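Hemolysin II regulatory protein (Bacillus cereus, PDB 2JJ7) is a TetR-family transcriptional regulator that probably binds DNA through a helix-turn-helix domain to control hemolysin II. Local coordinates at residues Glu131-Gly136 and Gly140-Phe145; Glu73-Asn78 and Leu83-Thr88; Lys18-Arg23 and Asn53-Val58; Arg23-Thr28 and Ser112-Lys117. One frame throughout, in Å; residues are numbered along the deposited sequence.

Contact 1 of 4, residues Glu131-Gly136 and Gly140-Phe145; sequences EILQEG and GVFHFF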
# COMPACT_ATOMS: atom_id res chain seq x y z
N GLU B 131 17.17 1.13 -4.44
CA GLU B 131 18.30 0.92 -5.37
C GLU B 131 18.03 -0.21 -6.37
O GLU B 131 18.43 -0.11 -7.51
CB GLU B 131 19.64 0.74 -4.65
CG GLU B 131 19.80 -0.53 -3.84
CD GLU B 131 21.26 -0.82 -3.51
OE1 GLU B 131 22.08 0.11 -3.58
OE2 GLU B 131 21.59 -1.97 -3.18
N ILE B 132 17.33 -1.26 -5.95
CA ILE B 132 16.97 -2.35 -6.85
C ILE B 132 16.09 -1.84 -8.01
O ILE B 132 16.31 -2.19 -9.18
CB ILE B 132 16.24 -3.48 -6.10
CG1 ILE B 132 17.18 -4.14 -5.09
CG2 ILE B 132 15.76 -4.54 -7.07
CD1 ILE B 132 16.50 -5.19 -4.16
N LEU B 133 15.12 -1.00 -7.66
CA LEU B 133 14.16 -0.44 -8.61
C LEU B 133 14.83 0.55 -9.56
O LEU B 133 14.55 0.53 -10.77
CB LEU B 133 13.01 0.25 -7.87
CG LEU B 133 12.04 -0.62 -7.06
CD1 LEU B 133 11.03 0.27 -6.33
CD2 LEU B 133 11.32 -1.62 -7.97
N GLN B 134 15.70 1.40 -9.03
CA GLN B 134 16.46 2.35 -9.85
C GLN B 134 17.37 1.62 -10.83
O GLN B 134 17.43 2.00 -12.00
CB GLN B 134 17.26 3.30 -8.99
CG GLN B 134 16.38 4.25 -8.21
CD GLN B 134 17.17 5.12 -7.26
OE1 GLN B 134 18.12 4.66 -6.60
NE2 GLN B 134 16.77 6.38 -7.15
N GLU B 135 18.05 0.58 -10.37
CA GLU B 135 18.85 -0.27 -11.26
C GLU B 135 18.03 -0.91 -12.40
O GLU B 135 18.43 -0.86 -13.56
CB GLU B 135 19.61 -1.34 -10.46
CG GLU B 135 20.64 -2.11 -11.29
CD GLU B 135 21.73 -1.22 -11.91
OE1 GLU B 135 22.15 -0.22 -11.27
OE2 GLU B 135 22.18 -1.54 -13.04
N GLY B 136 16.88 -1.50 -12.06
CA GLY B 136 16.00 -2.11 -13.06
C GLY B 136 15.46 -1.12 -14.07
O GLY B 136 15.36 -1.41 -15.26
N GLY B 140 16.41 -0.82 -18.09
CA GLY B 140 15.32 -0.92 -19.07
C GLY B 140 14.40 -2.09 -18.80
O GLY B 140 13.66 -2.53 -19.67
N VAL B 141 14.43 -2.58 -17.57
CA VAL B 141 13.70 -3.80 -17.22
C VAL B 141 12.45 -3.50 -16.36
O VAL B 141 11.44 -4.20 -16.48
CB VAL B 141 14.70 -4.86 -16.64
CG1 VAL B 141 14.67 -4.94 -15.13
CG2 VAL B 141 14.48 -6.22 -17.28
N PHE B 142 12.52 -2.45 -15.54
CA PHE B 142 11.38 -2.01 -14.72
C PHE B 142 10.77 -0.72 -15.29
O PHE B 142 11.49 0.16 -15.77
CB PHE B 142 11.74 -1.81 -13.24
CG PHE B 142 12.26 -3.05 -12.53
CD1 PHE B 142 11.87 -4.34 -12.93
CD2 PHE B 142 13.13 -2.93 -11.44
CE1 PHE B 142 12.37 -5.48 -12.28
CE2 PHE B 142 13.64 -4.07 -10.78
CZ PHE B 142 13.25 -5.34 -11.19
N HIS B 143 9.45 -0.62 -15.21
CA HIS B 143 8.73 0.54 -15.74
C HIS B 143 7.65 0.97 -14.75
O HIS B 143 6.78 0.18 -14.40
CB HIS B 143 8.12 0.20 -17.09
CG HIS B 143 9.10 -0.41 -18.04
ND1 HIS B 143 9.93 0.34 -18.85
CD2 HIS B 143 9.42 -1.71 -18.28
CE1 HIS B 143 10.70 -0.46 -19.56
NE2 HIS B 143 10.41 -1.71 -19.23
N PHE B 144 7.74 2.22 -14.30
CA PHE B 144 6.84 2.77 -13.29
C PHE B 144 6.82 4.29 -13.35
O PHE B 144 7.80 4.89 -13.76
CB PHE B 144 7.24 2.28 -11.87
CG PHE B 144 8.72 2.38 -11.56
CD1 PHE B 144 9.52 1.25 -11.53
CD2 PHE B 144 9.30 3.62 -11.26
CE1 PHE B 144 10.91 1.34 -11.24
CE2 PHE B 144 10.69 3.74 -10.98
CZ PHE B 144 11.49 2.59 -10.96
N PHE B 145 5.71 4.91 -12.95
CA PHE B 145 5.57 6.36 -13.08
C PHE B 145 6.42 7.16 -12.08
O PHE B 145 6.86 8.27 -12.37
CB PHE B 145 4.09 6.82 -13.11
CG PHE B 145 3.39 6.80 -11.77
CD1 PHE B 145 2.86 5.61 -11.26
CD2 PHE B 145 3.20 7.97 -11.05
CE1 PHE B 145 2.18 5.58 -10.01
CE2 PHE B 145 2.53 7.96 -9.81
CZ PHE B 145 2.01 6.75 -9.29
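G136 O receives two backbone N-H groups from the chain that doubles back past it, showing how one carbonyl at a helix end can fix the start of the following loop. V141 N donates to G136 O at 2.8 Å and F142 N to G136 O at 3.0 Å, the latter from above the carbonyl plane and not on a lone pair. The tight part of the contact lies just beside this pair. F142 CD2 rests 3.4 Å from G136 CA, a place where no side chain stands in the way. With its CG anti to the carbonyl carbon (chi1 -60°), the F142 ring swings back toward the helix, and its CE2 edge comes to 3.6 Å from I132 O. V141 CG1 lies over one face of the same ring, displaced toward the rim. This is a Schellman ending of helix 129-138: G140 leaves helical geometry with positive phi and turns the chain toward helix 147-158 of the TetR-type C-terminal domain. The packing eases farther along. L133 O lies in the plane of the F144 ring at its edge, 3.7 Å from F144 CZ, and L133 CB stands 4.1 Å from F144 CE1; F142 and L133 cross at about a right angle, with their CD2 atoms also 4.1 Å apart. L180 of helix 169-181 touches L133, F142 and F144, whereas L83 of helix 79-96 meets I132 and F142. On the looser, solvent side V141 and F144 remain partly exposed.

Contact 2 of 4, residues Glu73-Asn78 and Leu83-Thr88; sequences EKNQFN and LREYLT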
# COMPACT_ATOMS: atom_id res chain seq x y z
N GLU B 73 24.39 -6.59 -5.51
CA GLU B 73 25.72 -7.19 -5.59
C GLU B 73 25.67 -8.72 -5.55
O GLU B 73 26.32 -9.38 -6.35
CB GLU B 73 26.63 -6.66 -4.48
CG GLU B 73 26.90 -5.17 -4.59
CD GLU B 73 27.79 -4.63 -3.47
OE1 GLU B 73 27.60 -5.03 -2.29
OE2 GLU B 73 28.66 -3.80 -3.78
N LYS B 74 24.90 -9.28 -4.62
CA LYS B 74 24.75 -10.73 -4.55
C LYS B 74 24.25 -11.33 -5.89
O LYS B 74 24.61 -12.44 -6.28
CB LYS B 74 23.83 -11.13 -3.39
CG LYS B 74 23.78 -12.63 -3.19
CD LYS B 74 22.86 -13.03 -2.05
CE LYS B 74 22.65 -14.53 -2.12
NZ LYS B 74 21.84 -15.03 -0.99
N ASN B 75 23.42 -10.57 -6.61
CA ASN B 75 22.89 -11.04 -7.87
C ASN B 75 23.61 -10.45 -9.08
O ASN B 75 23.08 -10.47 -10.19
CB ASN B 75 21.39 -10.78 -7.91
CG ASN B 75 20.66 -11.67 -6.96
OD1 ASN B 75 20.42 -12.84 -7.26
ND2 ASN B 75 20.37 -11.16 -5.75
N GLN B 76 24.82 -9.93 -8.83
CA GLN B 76 25.66 -9.35 -9.88
C GLN B 76 24.92 -8.36 -10.78
O GLN B 76 25.07 -8.38 -12.01
CB GLN B 76 26.34 -10.46 -10.68
CG GLN B 76 27.37 -11.21 -9.85
CD GLN B 76 27.96 -12.39 -10.58
OE1 GLN B 76 27.24 -13.19 -11.18
NE2 GLN B 76 29.29 -12.51 -10.54
N PHE B 77 24.11 -7.52 -10.14
CA PHE B 77 23.39 -6.41 -10.77
C PHE B 77 22.42 -6.86 -11.86
O PHE B 77 22.19 -6.13 -12.82
CB PHE B 77 24.36 -5.31 -11.23
CG PHE B 77 25.15 -4.72 -10.10
CD1 PHE B 77 24.68 -3.62 -9.41
CD2 PHE B 77 26.35 -5.31 -9.69
CE1 PHE B 77 25.39 -3.09 -8.35
CE2 PHE B 77 27.07 -4.79 -8.62
CZ PHE B 77 26.59 -3.67 -7.95
N ASN B 78 21.90 -8.07 -11.68
CA ASN B 78 20.68 -8.55 -12.35
C ASN B 78 19.51 -8.06 -11.49
O ASN B 78 19.26 -8.62 -10.42
CB ASN B 78 20.70 -10.08 -12.42
CG ASN B 78 19.55 -10.66 -13.26
OD1 ASN B 78 18.43 -10.15 -13.26
ND2 ASN B 78 19.83 -11.75 -13.98
N LEU B 83 15.55 -8.36 -7.21
CA LEU B 83 14.21 -8.09 -6.69
C LEU B 83 13.47 -9.37 -6.25
O LEU B 83 12.76 -9.36 -5.22
CB LEU B 83 13.38 -7.30 -7.70
CG LEU B 83 12.01 -6.81 -7.21
CD1 LEU B 83 12.15 -5.82 -6.07
CD2 LEU B 83 11.25 -6.20 -8.37
N ARG B 84 13.60 -10.44 -7.03
CA ARG B 84 12.98 -11.71 -6.65
C ARG B 84 13.51 -12.16 -5.29
O ARG B 84 12.73 -12.60 -4.44
CB ARG B 84 13.17 -12.80 -7.72
CG ARG B 84 12.26 -14.00 -7.51
CD ARG B 84 12.14 -14.91 -8.73
NE ARG B 84 11.25 -14.39 -9.77
CZ ARG B 84 9.93 -14.58 -9.81
NH1 ARG B 84 9.32 -15.26 -8.85
NH2 ARG B 84 9.21 -14.08 -10.81
N GLU B 85 14.81 -12.02 -5.06
CA GLU B 85 15.39 -12.46 -3.80
C GLU B 85 14.93 -11.59 -2.65
O GLU B 85 14.52 -12.10 -1.59
CB GLU B 85 16.92 -12.50 -3.84
CG GLU B 85 17.51 -13.17 -2.59
CD GLU B 85 18.97 -13.56 -2.73
OE1 GLU B 85 19.65 -13.05 -3.63
OE2 GLU B 85 19.43 -14.39 -1.93
N TYR B 86 15.00 -10.28 -2.87
CA TYR B 86 14.52 -9.32 -1.89
C TYR B 86 13.07 -9.64 -1.48
O TYR B 86 12.76 -9.77 -0.29
CB TYR B 86 14.62 -7.91 -2.48
CG TYR B 86 13.92 -6.83 -1.68
CD1 TYR B 86 12.55 -6.60 -1.83
CD2 TYR B 86 14.62 -6.04 -0.78
CE1 TYR B 86 11.91 -5.61 -1.10
CE2 TYR B 86 13.98 -5.05 -0.06
CZ TYR B 86 12.64 -4.84 -0.22
OH TYR B 86 12.01 -3.84 0.51
N LEU B 87 12.20 -9.76 -2.48
CA LEU B 87 10.78 -10.00 -2.25
C LEU B 87 10.51 -11.35 -1.60
O LEU B 87 9.58 -11.48 -0.80
CB LEU B 87 9.99 -9.90 -3.57
CG LEU B 87 9.87 -8.52 -4.23
CD1 LEU B 87 9.12 -8.63 -5.55
CD2 LEU B 87 9.21 -7.51 -3.32
N THR B 88 11.29 -12.36 -1.98
CA THR B 88 11.14 -13.72 -1.43
C THR B 88 11.50 -13.71 0.08
O THR B 88 10.72 -14.19 0.91
CB THR B 88 11.98 -14.74 -2.22
OG1 THR B 88 11.59 -14.69 -3.59
CG2 THR B 88 11.79 -16.19 -1.70
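E85 takes two partners from the end of helix 71-74, a helix closed by a Schellman motif in which Q76, with positive phi, is the C-prime residue and from which a type I' turn, N75 to N78, leads toward helix 79-96. The end of the helix and the turn after it bring K74 and N75 to E85, at the surface of the protein.

The charged interaction is a salt bridge. K74 NZ meets E85 OE2 at 2.7 Å, on the syn side of that oxygen and only slightly out of the carboxylate plane. The lysine arrives as a straight rod: its CG lies opposite the backbone N (chi1 -174°), the chain beyond is extended, and it runs at about a right angle to E85. Its aliphatic part also passes close, with K74 CE 3.2 Å from E85 OE2.

The hydrogen bond from the uncharged amide uses the other carboxylate oxygen. N75 ND2 donates to E85 OE1 at 2.9 Å with an N-H...O angle of 162°, and the acceptor sits close to the amide plane. The same ND2 also donates to F71 O, one turn back in helix 71-74, which should limit how the amide can rotate.

Each oxygen of E85 thus has its own donor, a pairing that would be expected to stabilise the negative charge. N75 ND2 meets E85 OE1 nearly along the C-O axis, and the amide and carboxylate planes stand 77° apart.

Contact 3 of 4, residues Lys18-Arg23 and Asn53-Val58; sequences KKFGER and NLYYEV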
# COMPACT_ATOMS: atom_id res chain seq x y z
N LYS B 18 2.59 -10.34 20.05
CA LYS B 18 1.16 -10.51 19.82
C LYS B 18 0.38 -9.22 20.09
O LYS B 18 -0.41 -8.78 19.25
CB LYS B 18 0.60 -11.63 20.70
CG LYS B 18 -0.88 -11.93 20.40
CD LYS B 18 -1.49 -12.92 21.36
CE LYS B 18 -2.96 -13.13 21.04
NZ LYS B 18 -3.49 -14.39 21.65
N LYS B 19 0.61 -8.62 21.25
CA LYS B 19 -0.14 -7.45 21.70
C LYS B 19 0.19 -6.17 20.94
O LYS B 19 -0.71 -5.46 20.50
CB LYS B 19 -0.00 -7.28 23.21
CG LYS B 19 -0.83 -8.29 24.02
CD LYS B 19 -2.31 -7.88 23.98
CE LYS B 19 -3.22 -9.02 24.34
NZ LYS B 19 -4.64 -8.69 24.03
N PHE B 20 1.48 -5.88 20.79
CA PHE B 20 1.93 -4.81 19.88
C PHE B 20 1.36 -4.96 18.48
O PHE B 20 0.94 -3.98 17.88
CB PHE B 20 3.46 -4.79 19.78
CG PHE B 20 4.15 -4.11 20.93
CD1 PHE B 20 3.76 -2.84 21.34
CD2 PHE B 20 5.22 -4.73 21.56
CE1 PHE B 20 4.42 -2.20 22.41
CE2 PHE B 20 5.89 -4.09 22.63
CZ PHE B 20 5.49 -2.83 23.05
N GLY B 21 1.35 -6.19 17.96
CA GLY B 21 0.81 -6.46 16.61
C GLY B 21 -0.68 -6.17 16.50
O GLY B 21 -1.16 -5.73 15.45
N GLU B 22 -1.41 -6.43 17.58
CA GLU B 22 -2.84 -6.23 17.62
C GLU B 22 -3.24 -4.76 17.73
O GLU B 22 -4.20 -4.33 17.08
CB GLU B 22 -3.46 -7.00 18.78
CG GLU B 22 -3.69 -8.48 18.50
CD GLU B 22 -4.06 -9.25 19.75
OE1 GLU B 22 -4.27 -8.61 20.80
OE2 GLU B 22 -4.14 -10.50 19.67
N ARG B 23 -2.51 -3.99 18.53
CA ARG B 23 -2.96 -2.65 18.92
C ARG B 23 -1.96 -1.54 18.65
O ARG B 23 -2.23 -0.37 18.95
CB ARG B 23 -3.34 -2.63 20.41
CG ARG B 23 -4.76 -3.05 20.69
CD ARG B 23 -5.11 -2.81 22.14
NE ARG B 23 -6.44 -3.33 22.48
CZ ARG B 23 -6.83 -3.63 23.72
NH1 ARG B 23 -6.00 -3.48 24.75
NH2 ARG B 23 -8.05 -4.09 23.93
N ASN B 53 11.70 -0.57 25.66
CA ASN B 53 12.75 -1.57 25.54
C ASN B 53 12.19 -2.92 25.11
O ASN B 53 12.83 -3.66 24.35
CB ASN B 53 13.51 -1.69 26.87
CG ASN B 53 14.63 -2.70 26.79
OD1 ASN B 53 15.53 -2.57 25.95
ND2 ASN B 53 14.58 -3.73 27.65
N LEU B 54 11.00 -3.25 25.60
CA LEU B 54 10.30 -4.45 25.23
C LEU B 54 10.02 -4.47 23.72
O LEU B 54 10.21 -5.49 23.06
CB LEU B 54 9.00 -4.53 26.01
CG LEU B 54 8.19 -5.82 26.09
CD1 LEU B 54 9.07 -7.01 26.38
CD2 LEU B 54 7.16 -5.64 27.18
N TYR B 55 9.58 -3.33 23.20
CA TYR B 55 9.38 -3.12 21.76
C TYR B 55 10.67 -3.34 20.98
O TYR B 55 10.67 -4.06 19.99
CB TYR B 55 8.88 -1.72 21.53
CG TYR B 55 8.43 -1.40 20.12
CD1 TYR B 55 9.17 -0.51 19.35
CD2 TYR B 55 7.25 -1.92 19.59
CE1 TYR B 55 8.78 -0.17 18.08
CE2 TYR B 55 6.84 -1.57 18.29
CZ TYR B 55 7.62 -0.69 17.56
OH TYR B 55 7.28 -0.28 16.31
N TYR B 56 11.76 -2.72 21.44
CA TYR B 56 13.07 -2.93 20.84
C TYR B 56 13.40 -4.43 20.81
O TYR B 56 13.81 -4.95 19.77
CB TYR B 56 14.18 -2.18 21.59
CG TYR B 56 14.17 -0.66 21.45
CD1 TYR B 56 13.43 -0.01 20.47
CD2 TYR B 56 14.96 0.12 22.29
CE1 TYR B 56 13.44 1.38 20.36
CE2 TYR B 56 14.98 1.49 22.18
CZ TYR B 56 14.23 2.12 21.23
OH TYR B 56 14.29 3.50 21.16
N GLU B 57 13.19 -5.11 21.93
CA GLU B 57 13.50 -6.54 22.03
C GLU B 57 12.62 -7.39 21.10
O GLU B 57 13.05 -8.45 20.63
CB GLU B 57 13.39 -7.01 23.48
CG GLU B 57 14.49 -6.49 24.40
CD GLU B 57 15.89 -6.86 23.93
OE1 GLU B 57 16.11 -8.00 23.48
OE2 GLU B 57 16.78 -5.99 24.02
N VAL B 58 11.40 -6.92 20.84
CA VAL B 58 10.49 -7.57 19.90
C VAL B 58 11.04 -7.53 18.47
O VAL B 58 11.10 -8.55 17.79
CB VAL B 58 9.06 -6.98 19.95
CG1 VAL B 58 8.25 -7.37 18.70
CG2 VAL B 58 8.36 -7.47 21.20
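F20 carries the meeting of helix 5-23 with helix 51-62, reaching L54, Y55 and V58 from the middle of 18-23. Before it, K19 turns toward its own helix, where K19 NZ forms a salt bridge with E22 OE1 at 3.3 Å. The F20 side chain sets off toward the partner helix. Its ring receives the edge of Y55: CD2 of the tyrosine stands 3.7 Å above the F20 ring plane, over its centre, in a T-shaped pair with planes at 75°. Y55 CG lies opposite its backbone N (chi1 -172°), which brings its CD2 edge over the F20 face, while the F20 rim presses on the backbone, F20 CE2 coming to 3.7 Å from Y55 CA. V58 CG2 is at the edge of the phenylalanine ring, 4.2 Å from F20 CD2, and L54 CG is a looser neighbour, 4.5 Å from F20 CE2. Such aromatic and aliphatic contacts form the core of the TetR N-terminal domain, where helices 5-23 and 51-62 pack, here at 98° between the two short segments, against each other and against the predicted helix-turn-helix at residues 29-48. I33 of helix 30-37 touches both F20 and L54. Y55 OH reaches out of this apolar setting to E107 OE2.

Contact 4 of 4, residues Arg23-Thr28 and Ser112-Lys117; sequences RGYEGT and SARLEK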
# COMPACT_ATOMS: atom_id res chain seq x y z
N ARG B 23 -2.51 -3.99 18.53
CA ARG B 23 -2.96 -2.65 18.92
C ARG B 23 -1.96 -1.54 18.65
O ARG B 23 -2.23 -0.37 18.95
CB ARG B 23 -3.34 -2.63 20.41
CG ARG B 23 -4.76 -3.05 20.69
CD ARG B 23 -5.11 -2.81 22.14
NE ARG B 23 -6.44 -3.33 22.48
CZ ARG B 23 -6.83 -3.63 23.72
NH1 ARG B 23 -6.00 -3.48 24.75
NH2 ARG B 23 -8.05 -4.09 23.93
N GLY B 24 -0.81 -1.89 18.09
CA GLY B 24 0.20 -0.89 17.78
C GLY B 24 1.02 -0.54 19.01
O GLY B 24 0.69 -0.96 20.12
N TYR B 25 2.09 0.22 18.81
CA TYR B 25 2.96 0.63 19.92
C TYR B 25 2.22 1.43 20.99
O TYR B 25 2.34 1.14 22.19
CB TYR B 25 4.17 1.44 19.42
CG TYR B 25 5.08 1.86 20.54
CD1 TYR B 25 5.96 0.94 21.12
CD2 TYR B 25 5.02 3.14 21.08
CE1 TYR B 25 6.78 1.30 22.18
CE2 TYR B 25 5.84 3.51 22.14
CZ TYR B 25 6.72 2.58 22.68
OH TYR B 25 7.54 2.93 23.73
N GLU B 26 1.47 2.45 20.56
CA GLU B 26 0.79 3.38 21.47
C GLU B 26 -0.37 2.71 22.18
O GLU B 26 -0.60 2.96 23.36
CB GLU B 26 0.29 4.62 20.72
CG GLU B 26 1.29 5.25 19.73
CD GLU B 26 2.40 6.04 20.41
OE1 GLU B 26 2.28 6.37 21.62
OE2 GLU B 26 3.41 6.34 19.73
N GLY B 27 -1.10 1.86 21.46
CA GLY B 27 -2.29 1.22 22.01
C GLY B 27 -2.05 0.05 22.95
O GLY B 27 -3.01 -0.58 23.40
N THR B 28 -0.79 -0.24 23.24
CA THR B 28 -0.39 -1.39 24.06
C THR B 28 0.32 -0.91 25.33
O THR B 28 1.13 0.03 25.28
CB THR B 28 0.59 -2.30 23.27
OG1 THR B 28 0.06 -2.56 21.96
CG2 THR B 28 0.83 -3.62 23.98
N SER B 112 9.01 7.63 13.86
CA SER B 112 9.00 7.92 15.29
C SER B 112 10.42 8.02 15.82
O SER B 112 11.39 7.75 15.10
CB SER B 112 8.24 6.82 16.05
OG SER B 112 9.04 5.65 16.18
N ALA B 113 10.54 8.40 17.08
CA ALA B 113 11.83 8.47 17.75
C ALA B 113 12.49 7.10 17.90
O ALA B 113 13.69 7.00 18.16
CB ALA B 113 11.68 9.16 19.11
N ARG B 114 11.71 6.04 17.73
CA ARG B 114 12.21 4.66 17.87
C ARG B 114 12.98 4.16 16.64
O ARG B 114 13.65 3.11 16.71
CB ARG B 114 11.05 3.70 18.16
CG ARG B 114 10.23 4.05 19.38
CD ARG B 114 8.98 3.19 19.51
NE ARG B 114 7.99 3.43 18.45
CZ ARG B 114 7.08 4.40 18.46
NH1 ARG B 114 7.01 5.28 19.45
NH2 ARG B 114 6.23 4.50 17.44
N LEU B 115 12.89 4.89 15.53
CA LEU B 115 13.38 4.40 14.24
C LEU B 115 14.83 3.97 14.25
O LEU B 115 15.16 2.85 13.85
CB LEU B 115 13.16 5.43 13.13
CG LEU B 115 13.59 5.01 11.71
CD1 LEU B 115 12.93 3.71 11.25
CD2 LEU B 115 13.30 6.12 10.69
N GLU B 116 15.69 4.87 14.71
CA GLU B 116 17.13 4.68 14.69
C GLU B 116 17.54 3.37 15.38
O GLU B 116 18.40 2.65 14.87
CB GLU B 116 17.78 5.90 15.36
CG GLU B 116 19.30 5.82 15.54
CD GLU B 116 19.89 7.13 16.10
OE1 GLU B 116 19.20 8.17 16.09
OE2 GLU B 116 21.06 7.11 16.54
N LYS B 117 16.93 3.06 16.53
CA LYS B 117 17.29 1.85 17.28
C LYS B 117 16.78 0.55 16.68
O LYS B 117 17.46 -0.46 16.76
CB LYS B 117 16.83 1.94 18.74
CG LYS B 117 17.67 2.86 19.61
CD LYS B 117 19.13 2.43 19.65
CE LYS B 117 19.98 3.50 20.33
NZ LYS B 117 21.43 3.33 20.04
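R114 NH1 is met by two groups of the loop after helix 5-23: the ring of Y25 lies beneath it, Y25 CD2 at 3.3 Å, and E26 OE2 stands off at 3.8 Å in a long salt bridge. The pairing bridges the two halves of a TetR-type regulator, since Y25 and E26 belong to the N-terminal domain, which probably binds DNA, and R114 to the segment leading into helix 115-118 of the C-terminal domain. The guanidinium lies flat on the ring, planes 20° apart and centres 4.0 Å apart, a stack with cation-pi character. R114 CD sits over the centre of the Y25 ring and adds a CH-pi contact at 3.9 Å to the centroid; the bend of the chain at chi3 (-67°) then carries the guanidinium across toward Y25 CD2. The carboxylate of E26 and the guanidinium stand with their planes 69° apart. R114 owes its strongest polar hold to E107, whose OE2 takes NE while OE1 is bonded to S112 OG. Y25 is also flanked by K51 and Y55, so the ring belongs to a wider aromatic and cationic cluster. S112 OG accepts from R114 N at 3.1 Å and lies above the guanidinium face opposite Y25 CD2.

How the contacts relate
Contact 3 alone is buried throughout; contact 1 is partly so, and contacts 2 and 4 lie at the surface. Their chemistry follows: aromatic packing in contact 3, shared carbonyl bonds beside phenylalanine edges in contact 1, a charge-and-amide grip in contact 2, a cation stacked on a ring in contact 4. Contacts 1 and 2 touch through helix 79-96, where I132 packs on Y86. Contacts 3 and 4 share R23, and their tyrosines Y55 and Y25 meet. These two pairs lie far apart, the centres of contacts 1 and 3 being about 35 Å from each other, yet contact 4 itself spans both domains.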